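Local coordinates for protein transketolase (Campylobacter jejuni, PDB 3L84) that is a member of the transketolase family of thiamine diphosphate-binding enzymes, built as a dimer whose chains each join two cofactor-binding-type domains to a C-terminal domain, at residues P53-R58 / L299-W304; S139-H144 / D306-S311; K578-G583 / C596-G601. One frame throughout, in Å; residues are numbered along the deposited sequence.

Contact 1. Residues P53-R58 / L299-W304; sequences PTWLNR and LEEAKW
The indole of Trp-55 is sandwiched: one face rests on its own turn, with Asn-57 C and Arg-58 N over the ring centre, and the opposite face takes Glu-301, while an edge meets Trp-304. This is loop-on-helix packing in the thiamine diphosphate-binding domain, where a type I turn at Trp-55 to Arg-58, just before strand 60-63, presses on helix 293-310. Glu-301 CG sits 3.9 Å from the centroid of the Trp-55 five-membered ring, a CH-pi contact almost on the normal, and the extended chain runs past the ring, its carboxylate lying nearly parallel to it on that face, planes 7° apart. That carboxylate is held by Asn-49 and Asn-52. The two tryptophans form an offset edge-to-face pair, five-membered ring centroids 4.9 Å apart and planes at 67°, with Trp-55 NE1 3.4 Å from Trp-304 CD2. Trp-304 CG lies anti to the backbone N (chi1 -177°), which carries the ring across to the turn; its NE1 bonds to Leu-141 O. On the same face of Trp-304 that meets Trp-55, Asn-57 adds a second CH-pi contact, its CB 3.4 Å from Trp-304 NE1.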
ATOM      1  N   PRO A  53      22.849 -10.807  21.408  1.00  9.23           N
ATOM      2  CA  PRO A  53      21.535 -10.481  20.864  1.00  9.83           C
ATOM      3  C   PRO A  53      21.047 -11.442  19.779  1.00 10.09           C
ATOM      4  O   PRO A  53      19.935 -11.271  19.297  1.00 11.43           O
ATOM      5  CB  PRO A  53      21.734  -9.069  20.286  1.00 10.56           C
ATOM      6  CG  PRO A  53      22.901  -8.552  21.032  1.00 11.97           C
ATOM      7  CD  PRO A  53      23.801  -9.698  21.229  1.00 10.19           C
ATOM      8  N   THR A  54      21.865 -12.404  19.364  1.00  8.75           N
ATOM      9  CA  THR A  54      21.466 -13.410  18.391  1.00 10.00           C
ATOM     10  C   THR A  54      21.052 -14.752  19.001  1.00  9.60           C
ATOM     11  O   THR A  54      20.758 -15.672  18.269  1.00  9.66           O
ATOM     12  CB  THR A  54      22.600 -13.680  17.336  1.00 11.12           C
ATOM     13  OG1 THR A  54      23.659 -14.465  17.875  1.00 12.99           O
ATOM     14  CG2 THR A  54      23.161 -12.345  16.743  1.00 15.12           C
ATOM     15  N   TRP A  55      21.016 -14.867  20.325  1.00  7.74           N
ATOM     16  CA  TRP A  55      20.619 -16.109  20.983  1.00  7.67           C
ATOM     17  C   TRP A  55      19.251 -16.521  20.449  1.00  7.29           C
ATOM     18  O   TRP A  55      18.273 -15.799  20.591  1.00  7.41           O
ATOM     19  CB  TRP A  55      20.576 -15.911  22.491  1.00  7.72           C
ATOM     20  CG  TRP A  55      19.996 -17.083  23.244  1.00  6.96           C
ATOM     21  CD1 TRP A  55      20.055 -18.428  22.910  1.00  7.55           C
ATOM     22  CD2 TRP A  55      19.209 -16.994  24.440  1.00  6.66           C
ATOM     23  NE1 TRP A  55      19.354 -19.140  23.848  1.00  7.22           N
ATOM     24  CE2 TRP A  55      18.814 -18.294  24.778  1.00  5.69           C
ATOM     25  CE3 TRP A  55      18.806 -15.927  25.244  1.00  6.56           C
ATOM     26  CZ2 TRP A  55      18.033 -18.580  25.898  1.00  7.73           C
ATOM     27  CZ3 TRP A  55      18.030 -16.192  26.354  1.00  9.03           C
ATOM     28  CH2 TRP A  55      17.652 -17.532  26.675  1.00  8.68           C
ATOM     29  N   LEU A  56      19.190 -17.695  19.837  1.00  6.98           N
ATOM     30  CA  LEU A  56      18.003 -18.067  19.053  1.00  6.90           C
ATOM     31  C   LEU A  56      16.725 -18.157  19.876  1.00  6.68           C
ATOM     32  O   LEU A  56      15.650 -17.916  19.342  1.00  7.44           O
ATOM     33  CB  LEU A  56      18.251 -19.408  18.362  1.00  7.65           C
ATOM     34  CG  LEU A  56      17.238 -19.820  17.318  1.00  7.57           C
ATOM     35  CD1 LEU A  56      17.235 -18.880  16.111  1.00 10.41           C
ATOM     36  CD2 LEU A  56      17.579 -21.234  16.849  1.00 11.47           C
ATOM     37  N   ASN A  57      16.829 -18.547  21.143  1.00  6.13           N
ATOM     38  CA  ASN A  57      15.660 -18.760  21.986  1.00  5.75           C
ATOM     39  C   ASN A  57      15.381 -17.591  22.932  1.00  6.24           C
ATOM     40  O   ASN A  57      14.658 -17.763  23.901  1.00  6.70           O
ATOM     41  CB  ASN A  57      15.726 -20.098  22.745  1.00  6.58           C
ATOM     42  CG  ASN A  57      14.369 -20.525  23.306  1.00  6.12           C
ATOM     43  OD1 ASN A  57      13.357 -20.413  22.649  1.00  6.84           O
ATOM     44  ND2 ASN A  57      14.353 -21.013  24.555  1.00  6.79           N
ATOM     45  N   ARG A  58      15.950 -16.438  22.652  1.00  6.21           N
ATOM     46  CA  ARG A  58      15.605 -15.227  23.389  1.00  5.97           C
ATOM     47  C   ARG A  58      14.140 -14.841  23.187  1.00  6.71           C
ATOM     48  O   ARG A  58      13.559 -15.078  22.126  1.00  7.06           O
ATOM     49  CB  ARG A  58      16.478 -14.059  22.948  1.00  7.15           C
ATOM     50  CG  ARG A  58      16.199 -13.564  21.558  1.00  6.46           C
ATOM     51  CD  ARG A  58      17.272 -12.633  21.069  1.00  6.36           C
ATOM     52  NE  ARG A  58      16.954 -12.042  19.766  1.00  7.51           N
ATOM     53  CZ  ARG A  58      17.295 -12.617  18.629  1.00  7.93           C
ATOM     54  NH1 ARG A  58      17.872 -13.800  18.588  1.00  7.57           N
ATOM     55  NH2 ARG A  58      17.054 -12.025  17.476  1.00  8.98           N
ATOM     56  N   LEU A 299      23.547 -16.864  31.972  1.00  9.50           N
ATOM     57  CA  LEU A 299      23.128 -18.146  32.549  1.00 10.68           C
ATOM     58  C   LEU A 299      21.972 -18.774  31.745  1.00  9.65           C
ATOM     59  O   LEU A 299      21.962 -19.972  31.495  1.00 10.13           O
ATOM     60  CB  LEU A 299      22.657 -17.970  33.998  1.00 12.13           C
ATOM     61  CG  LEU A 299      23.465 -18.304  35.242  1.00 19.46           C
ATOM     62  CD1 LEU A 299      24.799 -19.062  34.990  1.00 23.73           C
ATOM     63  CD2 LEU A 299      23.623 -17.105  36.213  1.00 21.79           C
ATOM     64  N   GLU A 300      20.993 -17.979  31.325  1.00  9.26           N
ATOM     65  CA  GLU A 300      19.893 -18.531  30.527  1.00 10.39           C
ATOM     66  C   GLU A 300      20.397 -19.102  29.223  1.00  9.54           C
ATOM     67  O   GLU A 300      20.013 -20.192  28.824  1.00  9.39           O
ATOM     68  CB  GLU A 300      18.829 -17.489  30.260  1.00 11.36           C
ATOM     69  CG  GLU A 300      18.018 -17.111  31.488  1.00 14.06           C
ATOM     70  CD  GLU A 300      16.873 -18.072  31.802  1.00 19.77           C
ATOM     71  OE1 GLU A 300      16.699 -19.102  31.115  1.00 19.78           O
ATOM     72  OE2 GLU A 300      16.113 -17.762  32.750  1.00 22.94           O
ATOM     73  N   GLU A 301      21.285 -18.389  28.546  1.00  9.35           N
ATOM     74  CA  GLU A 301      21.788 -18.920  27.293  1.00  8.80           C
ATOM     75  C   GLU A 301      22.659 -20.171  27.507  1.00  9.10           C
ATOM     76  O   GLU A 301      22.588 -21.128  26.728  1.00  9.45           O
ATOM     77  CB  GLU A 301      22.578 -17.857  26.503  1.00  9.36           C
ATOM     78  CG  GLU A 301      23.068 -18.440  25.178  1.00  9.02           C
ATOM     79  CD  GLU A 301      23.801 -17.452  24.261  1.00 11.54           C
ATOM     80  OE1 GLU A 301      23.912 -16.259  24.598  1.00 14.13           O
ATOM     81  OE2 GLU A 301      24.298 -17.894  23.220  1.00 11.39           O
ATOM     82  N   ALA A 302      23.420 -20.201  28.593  1.00  8.99           N
ATOM     83  CA  ALA A 302      24.250 -21.362  28.914  1.00  8.79           C
ATOM     84  C   ALA A 302      23.419 -22.613  29.109  1.00  8.79           C
ATOM     85  O   ALA A 302      23.725 -23.669  28.565  1.00  8.87           O
ATOM     86  CB  ALA A 302      25.076 -21.084  30.154  1.00 10.20           C
ATOM     87  N   LYS A 303      22.312 -22.474  29.832  1.00  8.46           N
ATOM     88  CA  LYS A 303      21.363 -23.578  30.071  1.00  9.85           C
ATOM     89  C   LYS A 303      20.788 -24.041  28.748  1.00  8.94           C
ATOM     90  O   LYS A 303      20.619 -25.259  28.511  1.00  8.66           O
ATOM     91  CB  LYS A 303      20.230 -23.137  31.045  1.00 10.53           C
ATOM     92  CG  LYS A 303      20.700 -22.915  32.491  1.00 14.46           C
ATOM     93  CD  LYS A 303      19.551 -22.409  33.373  1.00 17.37           C
ATOM     94  CE  LYS A 303      20.012 -22.047  34.793  1.00 21.94           C
ATOM     95  NZ  LYS A 303      18.832 -21.653  35.644  1.00 24.95           N
ATOM     96  N   TRP A 304      20.479 -23.091  27.869  1.00  8.90           N
ATOM     97  CA  TRP A 304      19.915 -23.431  26.581  1.00  9.12           C
ATOM     98  C   TRP A 304      20.922 -24.171  25.694  1.00  8.38           C
ATOM     99  O   TRP A 304      20.607 -25.161  25.054  1.00  9.31           O
ATOM    100  CB  TRP A 304      19.402 -22.171  25.881  1.00  8.82           C
ATOM    101  CG  TRP A 304      18.755 -22.478  24.570  1.00  7.93           C
ATOM    102  CD1 TRP A 304      17.494 -22.883  24.393  1.00  7.64           C
ATOM    103  CD2 TRP A 304      19.377 -22.474  23.270  1.00  8.43           C
ATOM    104  NE1 TRP A 304      17.255 -23.111  23.065  1.00  9.29           N
ATOM    105  CE2 TRP A 304      18.391 -22.855  22.352  1.00  9.10           C
ATOM    106  CE3 TRP A 304      20.661 -22.164  22.802  1.00  8.64           C
ATOM    107  CZ2 TRP A 304      18.640 -22.948  20.972  1.00  9.76           C
ATOM    108  CZ3 TRP A 304      20.906 -22.226  21.410  1.00 10.46           C
ATOM    109  CH2 TRP A 304      19.898 -22.617  20.528  1.00 10.60           C
TER

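Contact 2. Residues S139-H144 / D306-S311; sequences SDLIDH and DKLEKS
With CG set anti to its carbonyl carbon (chi1 -67°), Lys-307 leaves the helix toward the loop 139-144, and a bend at chi3 (101°) turns its amine onto the carbonyl of Asp-140. Leu-141 has a similar first torsion, and its second (-176°) sets CD1 anti to CA, which sends CD1 out toward Ser-311 while CD2 turns to the helix backbone. The contact belongs to the alpha/beta fold of the thiamine diphosphate-binding domain: residues 139-144 link helix 118-137 to strand 146-151 of the parallel sheet, and residues 306-311 form the last turn of helix 293-310 and its exit.

A single hydrogen bond crosses the interface. Lys-307 NZ donates to Asp-140 O over 3.0 Å, lying in the carbonyl plane on a lone pair of the oxygen. The neighbouring Lys-307 CE comes close to the same carbonyl, 3.3 Å from Asp-140 O. The carboxylate of Asp-143 stands near this amine without touching it, Asp-143 OD2 being 4.9 Å from Lys-307 NZ, and would probably favour its positive charge; the contact lies at the surface of the protein.

Beside this polar grip, Leu-141 supplies the apolar part. Its CD2 branch rests on the helix backbone, 3.6 Å from Leu-308 N, and also approaches the CB of Lys-307 at 3.9 Å. The other branch, CD1, passes the side chain of Ser-311 at the helix end; that residue has two conformers, and its OG bonds to Lys-313 N, two residues on. The Leu-141 side chain also touches Lys-313, and within the contact its CD1 meets Leu-308 CD1 methyl to methyl at 3.9 Å.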
ATOM      1  N   SER A 139      10.104 -28.429  21.182  1.00 11.93           N
ATOM      2  CA  SER A 139       9.754 -27.536  22.298  1.00 13.66           C
ATOM      3  C   SER A 139      10.800 -27.466  23.398  1.00 12.87           C
ATOM      4  O   SER A 139      10.792 -26.503  24.166  1.00 13.02           O
ATOM      5  CB  SER A 139       8.397 -27.911  22.892  1.00 15.54           C
ATOM      6  OG  SER A 139       8.412 -29.221  23.374  1.00 18.26           O
ATOM      7  N   ASP A 140      11.723 -28.434  23.445  1.00 12.61           N
ATOM      8  CA  ASP A 140      12.862 -28.365  24.362  0.50 12.95           C
ATOM      9  C   ASP A 140      13.788 -27.203  23.995  1.00 12.19           C
ATOM     10  O   ASP A 140      14.466 -26.631  24.848  1.00 12.70           O
ATOM     11  CB  ASP A 140      13.695 -29.658  24.332  0.50 13.76           C
ATOM     12  CG  ASP A 140      12.998 -30.842  24.979  0.50 16.00           C
ATOM     13  OD1 ASP A 140      12.107 -30.638  25.836  0.50 19.31           O
ATOM     14  OD2 ASP A 140      13.377 -31.988  24.637  0.50 18.73           O
ATOM     15  N   LEU A 141      13.843 -26.857  22.712  1.00  9.73           N
ATOM     16  CA  LEU A 141      14.778 -25.845  22.231  1.00  8.89           C
ATOM     17  C   LEU A 141      14.124 -24.494  21.908  1.00  8.70           C
ATOM     18  O   LEU A 141      14.792 -23.455  21.894  1.00  9.35           O
ATOM     19  CB  LEU A 141      15.512 -26.339  20.988  1.00  9.35           C
ATOM     20  CG  LEU A 141      16.470 -27.503  21.204  1.00  8.76           C
ATOM     21  CD1 LEU A 141      17.221 -27.845  19.906  1.00  9.79           C
ATOM     22  CD2 LEU A 141      17.433 -27.228  22.373  1.00 12.05           C
ATOM     23  N   ILE A 142      12.836 -24.480  21.569  1.00  8.74           N
ATOM     24  CA  ILE A 142      12.159 -23.232  21.225  1.00  8.54           C
ATOM     25  C   ILE A 142      10.932 -23.073  22.088  1.00  9.07           C
ATOM     26  O   ILE A 142       9.992 -23.863  22.000  1.00  9.87           O
ATOM     27  CB  ILE A 142      11.776 -23.153  19.746  1.00  8.54           C
ATOM     28  CG1 ILE A 142      13.027 -23.256  18.864  1.00  8.89           C
ATOM     29  CG2 ILE A 142      11.006 -21.847  19.458  1.00  9.68           C
ATOM     30  CD1 ILE A 142      13.966 -22.043  18.866  1.00  9.71           C
ATOM     31  N   ASP A 143      10.971 -22.091  22.975  1.00  8.10           N
ATOM     32  CA  ASP A 143       9.885 -21.904  23.967  1.00  9.84           C
ATOM     33  C   ASP A 143       9.661 -20.452  24.422  1.00 10.29           C
ATOM     34  O   ASP A 143       8.968 -20.200  25.396  1.00 12.71           O
ATOM     35  CB  ASP A 143      10.044 -22.840  25.141  1.00 10.85           C
ATOM     36  CG  ASP A 143      11.209 -22.490  25.999  1.00 13.27           C
ATOM     37  OD1 ASP A 143      11.862 -21.445  25.749  1.00 15.66           O
ATOM     38  OD2 ASP A 143      11.496 -23.264  26.956  1.00 17.35           O
ATOM     39  N   HIS A 144      10.159 -19.508  23.675  1.00  9.11           N
ATOM     40  CA  HIS A 144      10.251 -18.125  24.132  1.00  7.72           C
ATOM     41  C   HIS A 144       8.947 -17.374  23.798  1.00  7.87           C
ATOM     42  O   HIS A 144       8.037 -17.886  23.128  1.00  9.79           O
ATOM     43  CB  HIS A 144      11.448 -17.468  23.444  1.00  8.17           C
ATOM     44  CG  HIS A 144      11.296 -17.353  21.969  1.00  7.00           C
ATOM     45  ND1 HIS A 144      10.596 -16.328  21.359  1.00  7.57           N
ATOM     46  CD2 HIS A 144      11.698 -18.173  20.967  1.00  8.15           C
ATOM     47  CE1 HIS A 144      10.639 -16.495  20.050  1.00  7.39           C
ATOM     48  NE2 HIS A 144      11.293 -17.615  19.780  1.00  8.22           N
ATOM     49  N   ASP A 306      23.210 -26.080  26.705  1.00  8.06           N
ATOM     50  CA  ASP A 306      23.287 -27.455  27.220  1.00  8.46           C
ATOM     51  C   ASP A 306      22.147 -28.311  26.680  1.00  8.56           C
ATOM     52  O   ASP A 306      22.329 -29.463  26.368  1.00  8.86           O
ATOM     53  CB  ASP A 306      23.280 -27.445  28.770  1.00  7.99           C
ATOM     54  CG  ASP A 306      24.515 -26.793  29.362  1.00 11.47           C
ATOM     55  OD1 ASP A 306      25.573 -26.757  28.679  1.00 11.52           O
ATOM     56  OD2 ASP A 306      24.468 -26.347  30.536  1.00 10.63           O
ATOM     57  N   LYS A 307      20.951 -27.736  26.556  1.00  8.26           N
ATOM     58  CA  LYS A 307      19.839 -28.469  25.919  1.00  8.86           C
ATOM     59  C   LYS A 307      20.126 -28.752  24.473  1.00  8.65           C
ATOM     60  O   LYS A 307      19.826 -29.848  23.992  1.00  8.59           O
ATOM     61  CB  LYS A 307      18.525 -27.685  26.045  1.00  9.02           C
ATOM     62  CG  LYS A 307      18.022 -27.565  27.505  1.00 11.02           C
ATOM     63  CD  LYS A 307      16.647 -26.899  27.570  1.00 14.41           C
ATOM     64  CE  LYS A 307      15.533 -27.901  27.748  1.00 20.16           C
ATOM     65  NZ  LYS A 307      14.143 -27.278  27.716  1.00 23.94           N
ATOM     66  N   LEU A 308      20.713 -27.783  23.766  1.00  8.78           N
ATOM     67  CA  LEU A 308      21.059 -28.018  22.363  1.00  9.85           C
ATOM     68  C   LEU A 308      22.047 -29.154  22.219  1.00  9.80           C
ATOM     69  O   LEU A 308      21.898 -30.023  21.376  1.00 10.49           O
ATOM     70  CB  LEU A 308      21.642 -26.741  21.753  1.00 10.28           C
ATOM     71  CG  LEU A 308      22.192 -26.816  20.325  1.00 10.49           C
ATOM     72  CD1 LEU A 308      21.072 -27.212  19.351  1.00 10.00           C
ATOM     73  CD2 LEU A 308      22.848 -25.490  19.946  1.00 10.89           C
ATOM     74  N   GLU A 309      23.042 -29.204  23.106  1.00  9.85           N
ATOM     75  CA  GLU A 309      24.056 -30.234  23.030  1.00 11.64           C
ATOM     76  C   GLU A 309      23.466 -31.626  23.246  1.00 12.16           C
ATOM     77  O   GLU A 309      23.914 -32.580  22.589  1.00 13.30           O
ATOM     78  CB  GLU A 309      25.161 -29.903  24.026  1.00 11.99           C
ATOM     79  CG  GLU A 309      26.268 -30.935  24.173  1.00 14.07           C
ATOM     80  CD  GLU A 309      27.006 -31.280  22.884  1.00 18.64           C
ATOM     81  OE1 GLU A 309      26.994 -30.499  21.905  1.00 21.28           O
ATOM     82  OE2 GLU A 309      27.635 -32.360  22.876  1.00 23.15           O
ATOM     83  N   LYS A 310      22.461 -31.734  24.133  1.00 13.47           N
ATOM     84  CA  LYS A 310      21.751 -33.012  24.363  1.00 15.20           C
ATOM     85  C   LYS A 310      20.757 -33.394  23.274  1.00 14.59           C
ATOM     86  O   LYS A 310      20.312 -34.545  23.216  1.00 15.62           O
ATOM     87  CB  LYS A 310      20.986 -32.962  25.701  1.00 15.71           C
ATOM     88  CG  LYS A 310      21.831 -33.240  26.914  1.00 21.36           C
ATOM     89  CD  LYS A 310      21.057 -33.086  28.248  1.00 25.15           C
ATOM     90  CE  LYS A 310      19.655 -33.733  28.263  1.00 27.51           C
ATOM     91  NZ  LYS A 310      19.085 -33.893  29.668  1.00 29.72           N
ATOM     92  N   SER A 311      20.386 -32.443  22.417  1.00 13.68           N
ATOM     93  CA  SER A 311      19.327 -32.620  21.412  0.50 14.20           C
ATOM     94  C   SER A 311      19.812 -33.521  20.298  1.00 14.41           C
ATOM     95  O   SER A 311      21.040 -33.788  20.189  1.00 17.84           O
ATOM     96  CB  SER A 311      18.893 -31.245  20.834  0.50 13.46           C
ATOM     97  OG  SER A 311      17.958 -31.300  19.741  0.50 15.39           O
TER

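Contact 3. Residues K578-G583 / C596-G601; sequences KGEVIG and CHKVYG
Gly-583, Lys-598 and His-597 bury the most surface here, and each is gripped through a backbone N-H. Gly-583 is held through both its backbone N and its O: the N donates to Lys-598 O at 2.9 Å, and Gly-583 O receives Tyr-600 N at 2.7 Å in a nearly straight bond (174° at the hydrogen). Having no side chain, it lets the thiol of Cys-596 lie close, SG being 3.5 Å from Gly-583 CA. Lys-598 and His-597 share one acceptor. Val-581 O takes the N-H of Lys-598 in its carbonyl plane and, more bent (131°), that of His-597 tilted off the plane, so two bonds hold this oxygen.

The imidazole of His-597, with CG anti to the carbonyl carbon (chi1 -59°), swings back over the start of the other strand. It turns an edge to Val-581 N, and its CD2 lies 3.8 Å from Val-581 CG2, the two side chains crossing at about a right angle. The extended Lys-598 chain crosses Glu-580 at a slant; Lys-598 NZ and Glu-580 OE2 remain 4.0 Å apart, too far for a salt bridge, but one water bridges them, donating to OE2 and accepting from NZ. A second water also accepts from Lys-598 NZ and donates weakly to Glu-580 OE1. Ile-582, on the same sheet face as Lys-598, packs on Phe-628 and Ile-629 of helix 622-629, and Tyr-600 bonds to Gly-619 O through its hydroxyl.

The arrangement is a parallel strand pair, with strand 598-600 as the edge strand beside 580-584 in the mixed sheet of the transketolase C-terminal domain.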
ATOM      1  N   LYS A 578      24.921   0.209 -28.487  1.00 10.29           N
ATOM      2  CA  LYS A 578      25.457   0.728 -29.737  1.00  9.41           C
ATOM      3  C   LYS A 578      24.401   1.449 -30.568  1.00  8.96           C
ATOM      4  O   LYS A 578      23.234   1.054 -30.589  1.00 10.59           O
ATOM      5  CB  LYS A 578      25.997  -0.425 -30.569  1.00  9.25           C
ATOM      6  CG  LYS A 578      27.197  -1.120 -29.973  1.00 11.10           C
ATOM      7  CD  LYS A 578      28.377  -0.216 -29.848  1.00 12.20           C
ATOM      8  CE  LYS A 578      29.632  -0.998 -29.473  1.00 14.29           C
ATOM      9  NZ  LYS A 578      30.715  -0.059 -29.254  1.00 18.06           N
ATOM     10  N   GLY A 579      24.806   2.504 -31.255  1.00  9.35           N
ATOM     11  CA  GLY A 579      23.907   3.209 -32.157  1.00  9.02           C
ATOM     12  C   GLY A 579      22.772   3.861 -31.415  1.00 10.02           C
ATOM     13  O   GLY A 579      22.955   4.348 -30.287  1.00 11.77           O
ATOM     14  N   GLU A 580      21.600   3.884 -32.038  1.00  9.25           N
ATOM     15  CA  GLU A 580      20.420   4.437 -31.388  1.00 10.56           C
ATOM     16  C   GLU A 580      19.775   3.308 -30.592  1.00  9.77           C
ATOM     17  O   GLU A 580      19.481   2.215 -31.113  1.00  9.47           O
ATOM     18  CB  GLU A 580      19.481   4.976 -32.444  1.00 10.62           C
ATOM     19  CG  GLU A 580      18.316   5.779 -31.899  1.00 14.44           C
ATOM     20  CD  GLU A 580      17.672   6.631 -32.984  1.00 20.37           C
ATOM     21  OE1 GLU A 580      17.729   7.886 -32.892  1.00 25.31           O
ATOM     22  OE2 GLU A 580      17.183   6.056 -33.981  1.00 23.20           O
ATOM     23  N   VAL A 581      19.590   3.542 -29.295  1.00  8.60           N
ATOM     24  CA  VAL A 581      19.147   2.509 -28.335  1.00  8.56           C
ATOM     25  C   VAL A 581      17.677   2.713 -28.056  1.00  8.23           C
ATOM     26  O   VAL A 581      17.278   3.807 -27.638  1.00  8.24           O
ATOM     27  CB  VAL A 581      19.950   2.600 -27.039  1.00  8.30           C
ATOM     28  CG1 VAL A 581      19.518   1.490 -26.062  1.00 10.00           C
ATOM     29  CG2 VAL A 581      21.489   2.515 -27.314  1.00  9.54           C
ATOM     30  N   ILE A 582      16.890   1.669 -28.293  1.00  7.56           N
ATOM     31  CA  ILE A 582      15.451   1.683 -28.096  1.00  7.55           C
ATOM     32  C   ILE A 582      15.119   0.663 -27.006  1.00  7.90           C
ATOM     33  O   ILE A 582      15.377  -0.537 -27.162  1.00  8.16           O
ATOM     34  CB  ILE A 582      14.665   1.376 -29.361  1.00  8.48           C
ATOM     35  CG1 ILE A 582      15.047   2.336 -30.513  1.00 10.54           C
ATOM     36  CG2 ILE A 582      13.151   1.422 -29.084  1.00  9.48           C
ATOM     37  CD1 ILE A 582      16.106   1.826 -31.452  1.00 13.76           C
ATOM     38  N   GLY A 583      14.543   1.153 -25.916  1.00  7.31           N
ATOM     39  CA  GLY A 583      14.061   0.304 -24.828  1.00  7.65           C
ATOM     40  C   GLY A 583      12.629  -0.118 -25.065  1.00  8.36           C
ATOM     41  O   GLY A 583      11.818   0.711 -25.524  1.00  9.48           O
ATOM     42  N   CYS A 596      18.634   4.378 -22.748  1.00  8.07           N
ATOM     43  CA  CYS A 596      18.012   4.349 -24.069  1.00  8.66           C
ATOM     44  C   CYS A 596      17.759   5.741 -24.606  1.00  8.27           C
ATOM     45  O   CYS A 596      17.457   6.679 -23.859  1.00  9.91           O
ATOM     46  CB  CYS A 596      16.681   3.629 -24.016  1.00  8.36           C
ATOM     47  SG  CYS A 596      16.806   1.926 -23.403  1.00 10.97           S
ATOM     48  N   HIS A 597      17.869   5.904 -25.926  1.00  8.00           N
ATOM     49  CA  HIS A 597      17.493   7.141 -26.593  1.00  7.76           C
ATOM     50  C   HIS A 597      15.995   7.264 -26.718  1.00  8.03           C
ATOM     51  O   HIS A 597      15.452   8.385 -26.643  1.00  9.28           O
ATOM     52  CB  HIS A 597      18.113   7.228 -27.980  1.00  8.35           C
ATOM     53  CG  HIS A 597      19.598   7.164 -27.964  1.00  9.87           C
ATOM     54  ND1 HIS A 597      20.406   8.258 -27.749  1.00 15.86           N
ATOM     55  CD2 HIS A 597      20.423   6.114 -28.149  1.00  8.86           C
ATOM     56  CE1 HIS A 597      21.674   7.875 -27.800  1.00 13.57           C
ATOM     57  NE2 HIS A 597      21.712   6.578 -28.049  1.00 14.39           N
ATOM     58  N   LYS A 598      15.346   6.143 -26.962  1.00  8.09           N
ATOM     59  CA  LYS A 598      13.908   6.094 -27.148  1.00  7.69           C
ATOM     60  C   LYS A 598      13.345   4.972 -26.291  1.00  7.24           C
ATOM     61  O   LYS A 598      14.019   3.972 -26.100  1.00  8.01           O
ATOM     62  CB  LYS A 598      13.525   5.819 -28.608  1.00  8.62           C
ATOM     63  CG  LYS A 598      13.982   6.873 -29.615  1.00 10.19           C
ATOM     64  CD  LYS A 598      13.506   6.525 -31.013  1.00 13.26           C
ATOM     65  CE  LYS A 598      13.943   7.582 -31.965  1.00 16.25           C
ATOM     66  NZ  LYS A 598      13.410   7.229 -33.341  1.00 18.97           N
ATOM     67  N   VAL A 599      12.108   5.118 -25.825  1.00  7.09           N
ATOM     68  CA  VAL A 599      11.442   4.109 -25.040  1.00  8.38           C
ATOM     69  C   VAL A 599      10.075   3.828 -25.633  1.00  8.31           C
ATOM     70  O   VAL A 599       9.300   4.758 -25.843  1.00 10.29           O
ATOM     71  CB  VAL A 599      11.322   4.536 -23.571  1.00  9.04           C
ATOM     72  CG1 VAL A 599      10.503   3.549 -22.750  1.00 11.24           C
ATOM     73  CG2 VAL A 599      12.705   4.753 -22.957  1.00 10.21           C
ATOM     74  N   TYR A 600       9.823   2.549 -25.908  1.00  7.50           N
ATOM     75  CA  TYR A 600       8.607   2.023 -26.474  1.00  7.63           C
ATOM     76  C   TYR A 600       7.910   1.221 -25.388  1.00  8.05           C
ATOM     77  O   TYR A 600       8.215   0.069 -25.158  1.00  7.96           O
ATOM     78  CB  TYR A 600       8.943   1.131 -27.667  1.00  8.04           C
ATOM     79  CG  TYR A 600       7.803   0.780 -28.591  1.00  6.91           C
ATOM     80  CD1 TYR A 600       7.416   1.637 -29.592  1.00  7.56           C
ATOM     81  CD2 TYR A 600       7.122  -0.416 -28.468  1.00  8.60           C
ATOM     82  CE1 TYR A 600       6.409   1.318 -30.464  1.00  8.11           C
ATOM     83  CE2 TYR A 600       6.115  -0.736 -29.341  1.00  8.89           C
ATOM     84  CZ  TYR A 600       5.772   0.137 -30.337  1.00  8.27           C
ATOM     85  OH  TYR A 600       4.763  -0.133 -31.248  1.00  9.21           O
ATOM     86  N   GLY A 601       6.987   1.905 -24.706  1.00  7.96           N
ATOM     87  CA  GLY A 601       6.326   1.361 -23.539  1.00  8.27           C
ATOM     88  C   GLY A 601       4.839   1.573 -23.600  1.00  8.13           C
ATOM     89  O   GLY A 601       4.246   1.685 -24.685  1.00  9.55           O
TER
HETATM   90  O   HOH W   1      14.880   4.903 -33.827  1.00 19.33           O
HETATM   91  O   HOH W   2      15.031   9.284 -34.472  1.00 30.67           O

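In the fold
Contacts 1 and 2 are neighbours, their centres about 10 Å apart, and both dock loops onto successive turns of helix 293-310. Their segments alternate along the chain. The two loops, which lead into adjacent strands 60-63 and 146-151, also meet each other through a probable hydrogen bond, Asn-57 ND2 to Asp-143 OD1 at 2.8 Å; separately, Trp-304 of the helix ties contact 1 to the loop of contact 2. Contact 3 belongs to the C-terminal domain on the opposite side of the chain's centre, about 57 Å from contact 1 and 59 Å from contact 2 between centres. A bound acetate ion, probably from the crystallisation liquor, lies about 6 Å from the Ser-311 side chain.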